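Local coordinates for protein Sso-CP2 metallo-carboxypetidase (Sulfolobus solfataricus, PDB 4MMO) that probably works as a zinc-dependent carboxypeptidase of the M20 family, removing residues from the C-terminal ends of peptides, at residues V185-T193 against R205-I215; L312-F322 against I338-R348. One frame throughout, in Å; residues are numbered along the deposited sequence.

Contact 1. Residues V185-T193 against R205-I215; sequences VELVLDYGT and RNPCIDLAKII. With SO4 (sulfate ion), chain G.
In the M20 dimerisation domain, where helices pack on an antiparallel sheet, strand 185-190 lies against helix 207-215, their axes 9.1 Å apart at closest approach and running nearly antiparallel at 151°. Just past the strand, Y191 reaches down to the start of the helix. Its hydroxyl donates to D210, OH to OD2 2.9 Å, using the anti lone pair of that oxygen. R205 holds the same carboxylate side-on: NE meets D210 OD2 on its syn side at 2.8 Å, in a nearly straight bond of 170°, while R205 NH2 donates to D210 OD1 from above the carboxylate plane. OD2 therefore accepts two bonds, and the pair of arginine nitrogens limits rotation of the carboxylate; the positive charge beside it would be expected to favour the ionised form. P207 CB sits over one face of the Y191 ring, 4.3 Å from its centroid, a CH-pi contact, whereas R205 O lies at the ring edge.

Deeper in, L189 CD1 packs on L211 CB at 3.7 Å. L211 swings its CG away from the backbone N (chi1 -171°), which carries CD1 up to L187 CB, 4.1 Å away; I214 and I215 close round L187 CD1 through their CG2 methyls. N206 is the N-cap, its OD1 accepting from I209 N at 3.1 Å and more weakly from C208 N, while its ND2 bonds to N283 and V284 of the second subunit.

The helix is tied to strand 283-290 by the C208-C289 disulfide, and I209 packs on I215, and I215 on A212, of the second subunit. Strand 178-190 pairs with both 299-312 and 337-348, and L329 of helix 318-331 touches L187 and I214.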
loop_
_atom_site.group_PDB
_atom_site.type_symbol
_atom_site.label_atom_id
_atom_site.label_comp_id
_atom_site.label_asym_id
_atom_site.label_seq_id
_atom_site.Cartn_x
_atom_site.Cartn_y
_atom_site.Cartn_z
ATOM N N VAL A 185 3.275 13.882 6.239
ATOM C CA VAL A 185 4.446 13.165 6.722
ATOM C C VAL A 185 4.563 11.816 6.031
ATOM O O VAL A 185 3.561 11.135 5.800
ATOM C CB VAL A 185 4.383 12.957 8.245
ATOM C CG1 VAL A 185 5.484 12.011 8.723
ATOM C CG2 VAL A 185 4.493 14.292 8.957
ATOM N N GLU A 186 5.793 11.444 5.697
ATOM C CA GLU A 186 6.079 10.112 5.185
ATOM C C GLU A 186 7.065 9.410 6.101
ATOM O O GLU A 186 8.118 9.957 6.425
ATOM C CB GLU A 186 6.647 10.177 3.774
ATOM C CG GLU A 186 7.089 8.814 3.262
ATOM C CD GLU A 186 7.229 8.767 1.757
ATOM O OE1 GLU A 186 7.733 9.750 1.171
ATOM O OE2 GLU A 186 6.828 7.746 1.162
ATOM N N LEU A 187 6.703 8.205 6.532
ATOM C CA LEU A 187 7.580 7.376 7.347
ATOM C C LEU A 187 8.134 6.272 6.472
ATOM O O LEU A 187 7.396 5.665 5.704
ATOM C CB LEU A 187 6.814 6.756 8.515
ATOM C CG LEU A 187 6.121 7.718 9.476
ATOM C CD1 LEU A 187 5.425 6.937 10.580
ATOM C CD2 LEU A 187 7.115 8.707 10.063
ATOM N N VAL A 188 9.433 6.018 6.588
ATOM C CA VAL A 188 10.080 4.980 5.799
ATOM C C VAL A 188 10.988 4.123 6.669
ATOM O O VAL A 188 11.763 4.639 7.475
ATOM C CB VAL A 188 10.912 5.576 4.647
ATOM C CG1 VAL A 188 11.512 4.468 3.792
ATOM C CG2 VAL A 188 10.055 6.498 3.788
ATOM N N LEU A 189 10.872 2.810 6.498
ATOM C CA LEU A 189 11.784 1.857 7.109
ATOM C C LEU A 189 12.477 1.100 5.992
ATOM O O LEU A 189 11.840 0.708 5.015
ATOM C CB LEU A 189 11.033 0.872 8.006
ATOM C CG LEU A 189 10.283 1.439 9.209
ATOM C CD1 LEU A 189 9.595 0.312 9.963
ATOM C CD2 LEU A 189 11.219 2.201 10.124
ATOM N N ASP A 190 13.784 0.911 6.132
ATOM C CA ASP A 190 14.554 0.128 5.178
ATOM C C ASP A 190 15.577 -0.685 5.958
ATOM O O ASP A 190 16.534 -0.130 6.496
ATOM C CB ASP A 190 15.237 1.038 4.158
ATOM C CG ASP A 190 15.606 0.309 2.885
ATOM O OD1 ASP A 190 15.957 -0.886 2.971
ATOM O OD2 ASP A 190 15.535 0.920 1.798
ATOM N N TYR A 191 15.360 -1.996 6.029
ATOM C CA TYR A 191 16.130 -2.861 6.922
ATOM C C TYR A 191 17.223 -3.653 6.210
ATOM O O TYR A 191 18.071 -4.261 6.860
ATOM C CB TYR A 191 15.199 -3.845 7.637
ATOM C CG TYR A 191 14.380 -3.258 8.768
ATOM C CD1 TYR A 191 14.511 -1.928 9.147
ATOM C CD2 TYR A 191 13.476 -4.049 9.466
ATOM C CE1 TYR A 191 13.760 -1.402 10.185
ATOM C CE2 TYR A 191 12.726 -3.534 10.504
ATOM C CZ TYR A 191 12.871 -2.210 10.861
ATOM O OH TYR A 191 12.123 -1.696 11.898
ATOM N N GLY A 192 17.194 -3.665 4.883
ATOM C CA GLY A 192 18.183 -4.402 4.122
ATOM C C GLY A 192 18.204 -3.984 2.668
ATOM O O GLY A 192 17.475 -3.077 2.264
ATOM N N THR A 193 19.035 -4.656 1.879
ATOM C CA THR A 193 19.220 -4.303 0.479
ATOM C C THR A 193 18.208 -4.995 -0.425
ATOM O O THR A 193 17.915 -4.510 -1.519
ATOM C CB THR A 193 20.636 -4.669 -0.001
ATOM O OG1 THR A 193 20.894 -6.053 0.270
ATOM C CG2 THR A 193 21.677 -3.814 0.705
ATOM N N ARG A 205 13.924 -8.800 11.795
ATOM C CA ARG A 205 12.737 -7.989 11.997
ATOM C C ARG A 205 12.053 -7.777 10.654
ATOM O O ARG A 205 12.711 -7.695 9.617
ATOM C CB ARG A 205 13.101 -6.638 12.610
ATOM C CG ARG A 205 13.726 -6.725 13.993
ATOM C CD ARG A 205 13.591 -5.404 14.732
ATOM N NE ARG A 205 12.195 -5.100 15.039
ATOM C CZ ARG A 205 11.562 -5.494 16.141
ATOM N NH1 ARG A 205 12.192 -6.209 17.064
ATOM N NH2 ARG A 205 10.291 -5.171 16.324
ATOM N N ASN A 206 10.729 -7.703 10.680
ATOM C CA ASN A 206 9.945 -7.437 9.483
ATOM C C ASN A 206 9.492 -5.971 9.523
ATOM O O ASN A 206 8.899 -5.536 10.508
ATOM C CB ASN A 206 8.761 -8.417 9.422
ATOM C CG ASN A 206 7.822 -8.152 8.256
ATOM O OD1 ASN A 206 7.279 -7.058 8.106
ATOM N ND2 ASN A 206 7.614 -9.170 7.432
ATOM N N PRO A 207 9.791 -5.197 8.467
ATOM C CA PRO A 207 9.465 -3.767 8.498
ATOM C C PRO A 207 7.967 -3.472 8.378
ATOM O O PRO A 207 7.520 -2.460 8.919
ATOM C CB PRO A 207 10.222 -3.213 7.290
ATOM C CG PRO A 207 10.283 -4.352 6.342
ATOM C CD PRO A 207 10.435 -5.580 7.198
ATOM N N CYS A 208 7.211 -4.325 7.687
ATOM C CA CYS A 208 5.756 -4.152 7.600
ATOM C C CYS A 208 5.125 -4.133 8.982
ATOM O O CYS A 208 4.387 -3.211 9.328
ATOM C CB CYS A 208 5.107 -5.280 6.802
ATOM S SG CYS A 208 5.885 -5.631 5.240
ATOM N N ILE A 209 5.410 -5.168 9.765
ATOM C CA ILE A 209 4.809 -5.303 11.081
ATOM C C ILE A 209 5.276 -4.172 11.993
ATOM O O ILE A 209 4.475 -3.598 12.732
ATOM C CB ILE A 209 5.107 -6.697 11.718
ATOM C CG1 ILE A 209 4.422 -6.843 13.080
ATOM C CG2 ILE A 209 6.589 -6.924 11.878
ATOM C CD1 ILE A 209 2.922 -6.861 12.995
ATOM N N ASP A 210 6.564 -3.843 11.926
ATOM C CA ASP A 210 7.119 -2.795 12.775
ATOM C C ASP A 210 6.440 -1.465 12.487
ATOM O O ASP A 210 6.034 -0.761 13.408
ATOM C CB ASP A 210 8.632 -2.666 12.582
ATOM C CG ASP A 210 9.409 -3.784 13.259
ATOM O OD1 ASP A 210 8.790 -4.583 13.997
ATOM O OD2 ASP A 210 10.643 -3.857 13.060
ATOM N N LEU A 211 6.304 -1.130 11.210
ATOM C CA LEU A 211 5.678 0.128 10.829
ATOM C C LEU A 211 4.181 0.116 11.148
ATOM O O LEU A 211 3.631 1.125 11.596
ATOM C CB LEU A 211 5.907 0.421 9.346
ATOM C CG LEU A 211 5.474 1.813 8.869
ATOM C CD1 LEU A 211 6.138 2.922 9.685
ATOM C CD2 LEU A 211 5.784 1.988 7.390
ATOM N N ALA A 212 3.528 -1.023 10.923
ATOM C CA ALA A 212 2.120 -1.171 11.284
ATOM C C ALA A 212 1.941 -0.917 12.773
ATOM O O ALA A 212 0.970 -0.293 13.197
ATOM C CB ALA A 212 1.610 -2.560 10.921
ATOM N N LYS A 213 2.888 -1.401 13.567
ATOM C CA LYS A 213 2.827 -1.213 15.009
ATOM C C LYS A 213 3.019 0.255 15.364
ATOM O O LYS A 213 2.345 0.769 16.253
ATOM C CB LYS A 213 3.870 -2.087 15.711
ATOM C CG LYS A 213 3.302 -3.407 16.216
ATOM C CD LYS A 213 4.383 -4.445 16.460
ATOM C CE LYS A 213 3.779 -5.801 16.808
ATOM N NZ LYS A 213 2.910 -5.747 18.019
ATOM N N ILE A 214 3.923 0.925 14.654
ATOM C CA ILE A 214 4.206 2.338 14.888
ATOM C C ILE A 214 2.962 3.193 14.669
ATOM O O ILE A 214 2.557 3.950 15.555
ATOM C CB ILE A 214 5.338 2.845 13.961
ATOM C CG1 ILE A 214 6.688 2.255 14.384
ATOM C CG2 ILE A 214 5.406 4.375 13.950
ATOM C CD1 ILE A 214 7.214 2.748 15.725
ATOM N N ILE A 215 2.353 3.077 13.492
ATOM C CA ILE A 215 1.193 3.902 13.174
ATOM C C ILE A 215 0.011 3.555 14.080
ATOM O O ILE A 215 -0.862 4.389 14.309
ATOM C CB ILE A 215 0.788 3.804 11.683
ATOM C CG1 ILE A 215 0.463 2.362 11.298
ATOM C CG2 ILE A 215 1.900 4.367 10.802
ATOM C CD1 ILE A 215 -0.022 2.202 9.874
HETATM S S SO4 G . 4.149 -5.572 21.670
HETATM O O1 SO4 G . 4.551 -5.208 20.313
HETATM O O2 SO4 G . 3.818 -4.359 22.408
HETATM O O3 SO4 G . 2.976 -6.446 21.622
HETATM O O4 SO4 G . 5.249 -6.271 22.336
#

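Contact 2. Residues L312-F322 against I338-R348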
loop_
_atom_site.group_PDB
_atom_site.type_symbol
_atom_site.label_atom_id
_atom_site.label_comp_id
_atom_site.label_asym_id
_atom_site.label_seq_id
_atom_site.Cartn_x
_atom_site.Cartn_y
_atom_site.Cartn_z
ATOM N N LEU A 312 -5.297 20.190 11.160
ATOM C CA LEU A 312 -5.116 20.928 12.403
ATOM C C LEU A 312 -6.166 22.015 12.591
ATOM O O LEU A 312 -6.762 22.498 11.628
ATOM C CB LEU A 312 -3.721 21.551 12.421
ATOM C CG LEU A 312 -2.580 20.555 12.199
ATOM C CD1 LEU A 312 -1.254 21.281 12.035
ATOM C CD2 LEU A 312 -2.516 19.564 13.353
ATOM N N VAL A 313 -6.383 22.393 13.847
ATOM C CA VAL A 313 -7.328 23.445 14.197
ATOM C C VAL A 313 -6.632 24.423 15.136
ATOM O O VAL A 313 -5.616 24.078 15.737
ATOM C CB VAL A 313 -8.590 22.868 14.873
ATOM C CG1 VAL A 313 -9.286 21.887 13.942
ATOM C CG2 VAL A 313 -8.240 22.186 16.192
ATOM N N PRO A 314 -7.171 25.647 15.265
ATOM C CA PRO A 314 -6.524 26.651 16.115
ATOM C C PRO A 314 -6.370 26.149 17.549
ATOM O O PRO A 314 -7.316 25.519 18.013
ATOM C CB PRO A 314 -7.502 27.831 16.069
ATOM C CG PRO A 314 -8.258 27.652 14.800
ATOM C CD PRO A 314 -8.392 26.169 14.626
ATOM N N ASN A 315 -5.250 26.385 18.241
ATOM C CA ASN A 315 -4.098 27.142 17.756
ATOM C C ASN A 315 -2.910 26.226 17.483
ATOM O O ASN A 315 -1.776 26.548 17.837
ATOM C CB ASN A 315 -3.697 28.181 18.805
ATOM C CG ASN A 315 -4.766 29.241 19.013
ATOM O OD1 ASN A 315 -5.198 29.894 18.064
ATOM N ND2 ASN A 315 -5.207 29.406 20.255
ATOM N N GLN A 316 -3.164 25.076 16.868
ATOM C CA GLN A 316 -2.092 24.126 16.592
ATOM C C GLN A 316 -1.117 24.683 15.560
ATOM O O GLN A 316 -1.524 25.280 14.562
ATOM C CB GLN A 316 -2.653 22.799 16.088
ATOM C CG GLN A 316 -3.429 22.007 17.121
ATOM C CD GLN A 316 -3.983 20.727 16.537
ATOM O OE1 GLN A 316 -4.722 20.757 15.552
ATOM N NE2 GLN A 316 -3.608 19.591 17.120
ATOM N N ASP A 317 0.170 24.479 15.819
ATOM C CA ASP A 317 1.238 24.893 14.922
ATOM C C ASP A 317 1.792 23.634 14.261
ATOM O O ASP A 317 2.257 22.731 14.954
ATOM C CB ASP A 317 2.331 25.598 15.732
ATOM C CG ASP A 317 3.442 26.165 14.866
ATOM O OD1 ASP A 317 3.690 25.647 13.756
ATOM O OD2 ASP A 317 4.081 27.140 15.315
ATOM N N PRO A 318 1.753 23.565 12.919
ATOM C CA PRO A 318 2.195 22.335 12.253
ATOM C C PRO A 318 3.654 21.991 12.537
ATOM O O PRO A 318 3.988 20.812 12.686
ATOM C CB PRO A 318 1.984 22.645 10.767
ATOM C CG PRO A 318 1.956 24.126 10.683
ATOM C CD PRO A 318 1.322 24.585 11.947
ATOM N N TYR A 319 4.513 23.001 12.625
ATOM C CA TYR A 319 5.914 22.764 12.947
ATOM C C TYR A 319 6.054 22.210 14.366
ATOM O O TYR A 319 6.923 21.389 14.636
ATOM C CB TYR A 319 6.733 24.044 12.767
ATOM C CG TYR A 319 6.791 24.506 11.329
ATOM C CD1 TYR A 319 7.691 23.941 10.438
ATOM C CD2 TYR A 319 5.940 25.500 10.859
ATOM C CE1 TYR A 319 7.748 24.349 9.123
ATOM C CE2 TYR A 319 5.991 25.916 9.537
ATOM C CZ TYR A 319 6.900 25.334 8.675
ATOM O OH TYR A 319 6.969 25.735 7.360
ATOM N N LYS A 320 5.185 22.642 15.268
ATOM C CA LYS A 320 5.193 22.104 16.620
ATOM C C LYS A 320 4.676 20.661 16.639
ATOM O O LYS A 320 5.244 19.800 17.308
ATOM C CB LYS A 320 4.354 22.977 17.545
ATOM C CG LYS A 320 4.379 22.532 18.992
ATOM C CD LYS A 320 3.794 23.595 19.904
ATOM C CE LYS A 320 3.844 23.164 21.359
ATOM N NZ LYS A 320 3.325 24.224 22.269
ATOM N N VAL A 321 3.600 20.401 15.901
ATOM C CA VAL A 321 3.011 19.068 15.862
ATOM C C VAL A 321 4.031 18.078 15.314
ATOM O O VAL A 321 4.107 16.938 15.770
ATOM C CB VAL A 321 1.722 19.044 15.009
ATOM C CG1 VAL A 321 1.239 17.616 14.774
ATOM C CG2 VAL A 321 0.632 19.858 15.692
ATOM N N PHE A 322 4.823 18.530 14.346
ATOM C CA PHE A 322 5.879 17.711 13.771
ATOM C C PHE A 322 6.894 17.318 14.837
ATOM O O PHE A 322 7.386 16.192 14.851
ATOM C CB PHE A 322 6.576 18.468 12.639
ATOM C CG PHE A 322 7.544 17.632 11.848
ATOM C CD1 PHE A 322 7.170 16.393 11.352
ATOM C CD2 PHE A 322 8.822 18.096 11.580
ATOM C CE1 PHE A 322 8.057 15.624 10.615
ATOM C CE2 PHE A 322 9.712 17.334 10.840
ATOM C CZ PHE A 322 9.328 16.098 10.357
ATOM N N ILE A 338 12.076 10.115 8.436
ATOM C CA ILE A 338 10.854 10.901 8.506
ATOM C C ILE A 338 10.979 12.071 7.543
ATOM O O ILE A 338 11.923 12.855 7.628
ATOM C CB ILE A 338 10.589 11.462 9.908
ATOM C CG1 ILE A 338 10.851 10.406 10.981
ATOM C CG2 ILE A 338 9.154 11.973 9.992
ATOM C CD1 ILE A 338 10.839 10.960 12.387
ATOM N N LEU A 339 10.024 12.174 6.628
ATOM C CA LEU A 339 9.988 13.249 5.648
ATOM C C LEU A 339 8.680 14.013 5.813
ATOM O O LEU A 339 7.624 13.403 5.961
ATOM C CB LEU A 339 10.077 12.668 4.240
ATOM C CG LEU A 339 11.260 11.731 3.986
ATOM C CD1 LEU A 339 11.003 10.872 2.758
ATOM C CD2 LEU A 339 12.543 12.527 3.826
ATOM N N ALA A 340 8.750 15.342 5.789
ATOM C CA ALA A 340 7.564 16.178 5.964
ATOM C C ALA A 340 7.468 17.265 4.900
ATOM O O ALA A 340 8.464 17.627 4.279
ATOM C CB ALA A 340 7.570 16.802 7.339
ATOM N N HIS A 341 6.258 17.782 4.698
ATOM C CA HIS A 341 6.034 18.915 3.805
ATOM C C HIS A 341 4.611 19.449 3.945
ATOM O O HIS A 341 3.779 18.861 4.633
ATOM C CB HIS A 341 6.299 18.528 2.348
ATOM C CG HIS A 341 5.402 17.444 1.835
ATOM N ND1 HIS A 341 5.666 16.104 2.026
ATOM C CD2 HIS A 341 4.248 17.504 1.129
ATOM C CE1 HIS A 341 4.710 15.387 1.462
ATOM N NE2 HIS A 341 3.838 16.211 0.911
ATOM N N GLY A 342 4.344 20.576 3.297
ATOM C CA GLY A 342 3.017 21.159 3.290
ATOM C C GLY A 342 2.547 21.642 4.649
ATOM O O GLY A 342 1.373 21.495 4.992
ATOM N N PHE A 343 3.458 22.220 5.426
ATOM C CA PHE A 343 3.092 22.816 6.703
ATOM C C PHE A 343 2.122 23.967 6.447
ATOM O O PHE A 343 2.454 24.917 5.744
ATOM C CB PHE A 343 4.331 23.333 7.441
ATOM C CG PHE A 343 5.373 22.278 7.711
ATOM C CD1 PHE A 343 6.297 21.927 6.739
ATOM C CD2 PHE A 343 5.441 21.650 8.943
ATOM C CE1 PHE A 343 7.260 20.961 6.986
ATOM C CE2 PHE A 343 6.399 20.686 9.198
ATOM C CZ PHE A 343 7.311 20.340 8.216
ATOM N N GLU A 344 0.915 23.862 6.995
ATOM C CA GLU A 344 -0.099 24.905 6.837
ATOM C C GLU A 344 -0.714 25.209 8.193
ATOM O O GLU A 344 -0.966 24.302 8.982
ATOM C CB GLU A 344 -1.188 24.460 5.858
ATOM C CG GLU A 344 -0.690 24.116 4.458
ATOM C CD GLU A 344 -0.873 25.256 3.472
ATOM O OE1 GLU A 344 -0.455 26.393 3.786
ATOM O OE2 GLU A 344 -1.445 25.015 2.386
ATOM N N TYR A 345 -0.944 26.487 8.465
ATOM C CA TYR A 345 -1.521 26.904 9.738
ATOM C C TYR A 345 -3.046 26.884 9.671
ATOM O O TYR A 345 -3.622 27.229 8.640
ATOM C CB TYR A 345 -1.060 28.320 10.095
ATOM C CG TYR A 345 0.420 28.445 10.379
ATOM C CD1 TYR A 345 1.325 28.699 9.358
ATOM C CD2 TYR A 345 0.910 28.318 11.671
ATOM C CE1 TYR A 345 2.675 28.818 9.615
ATOM C CE2 TYR A 345 2.262 28.431 11.939
ATOM C CZ TYR A 345 3.139 28.684 10.908
ATOM O OH TYR A 345 4.487 28.801 11.169
ATOM N N PRO A 346 -3.710 26.487 10.770
ATOM C CA PRO A 346 -5.166 26.654 10.832
ATOM C C PRO A 346 -5.527 28.122 11.020
ATOM O O PRO A 346 -4.692 28.889 11.504
ATOM C CB PRO A 346 -5.554 25.855 12.075
ATOM C CG PRO A 346 -4.351 25.921 12.943
ATOM C CD PRO A 346 -3.177 25.886 12.004
ATOM N N VAL A 347 -6.749 28.500 10.648
ATOM C CA VAL A 347 -7.185 29.893 10.690
ATOM C C VAL A 347 -8.679 29.979 10.958
ATOM O O VAL A 347 -9.455 29.174 10.446
ATOM C CB VAL A 347 -6.922 30.607 9.345
ATOM C CG1 VAL A 347 -7.481 32.032 9.356
ATOM C CG2 VAL A 347 -5.450 30.637 9.028
ATOM N N ARG A 348 -9.066 30.972 11.754
ATOM C CA ARG A 348 -10.465 31.331 11.944
ATOM C C ARG A 348 -10.558 32.833 12.146
ATOM O O ARG A 348 -9.886 33.384 13.016
ATOM C CB ARG A 348 -11.054 30.614 13.153
ATOM C CG ARG A 348 -11.617 29.257 12.833
ATOM C CD ARG A 348 -12.133 28.571 14.073
ATOM N NE ARG A 348 -12.405 27.162 13.812
ATOM C CZ ARG A 348 -12.333 26.197 14.723
ATOM N NH1 ARG A 348 -12.002 26.474 15.978
ATOM N NH2 ARG A 348 -12.599 24.948 14.373
#
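Y319 lies flat over F343 in an offset stack, ring centroids 4.2 Å apart and planes only 6° from parallel. The offset places Y319 CE1 above F343 CG at 3.5 Å, and F343 CB also sits over the tyrosine ring. F343 turns its edge to the face of F322, the planes at 80° and the centroids 5.8 Å apart, completing an aromatic cluster. With its CG trans to the backbone N (chi1 -171°), F322 has its ring beside the strand, A340 CB over the face, 3.5 Å from F322 CE1, and I338 CG2 approaching obliquely. P318 CB packs on F343 CD2 at 4.0 Å. An alanine in place of F343 is likely to leave Y319 without its stacking partner and F322 without the ring edge at its face, opening a gap beside P318.

The cluster joins helix 318-331 to strand 337-348, the helix-on-sheet packing of the M20 dimerisation domain. D317 is the helix N-cap, OD1 accepting from Y319 N at 3.0 Å in a bent bond. P318 puts CD over the Y345 ring, 4.2 Å from its centroid and off-centre, while the Y345 hydroxyl lies at the edge of the Y319 ring.

Ahead of the helix, P346 fits against the turn 313-316: its CB touches P314 CD at 3.8 Å, and its ring also meets the V313 carbonyl carbon and Q316 O. That turn is braced by Q316 OE1, which accepts from V313 N in the carbonyl plane. P314 CD lies over one face of the R348 guanidinium, toward its rim; R348 NE bonds to N376.

Contacts 1 and 2 rest on neighbouring strands of one antiparallel sheet, 178-190 and 337-348, with centres 24 Å apart; E186 N lies 2.7 Å from L339 O, a probable hydrogen bond. L187 CD2 and I338 CG2 also pack directly. Contact 1 is largely buried, joining aliphatic packing to a polar cluster near the second subunit. Contact 2 is partly buried and larger, 756 Å² against 406 Å², and depends on aromatic and proline packing across its segments, without the salt-bridged carboxylate of contact 1. The strand of contact 2 passes nearer the metal site, the E344 side chain lying about 10 Å from the zinc ion, whereas contact 1 is remote from the metal.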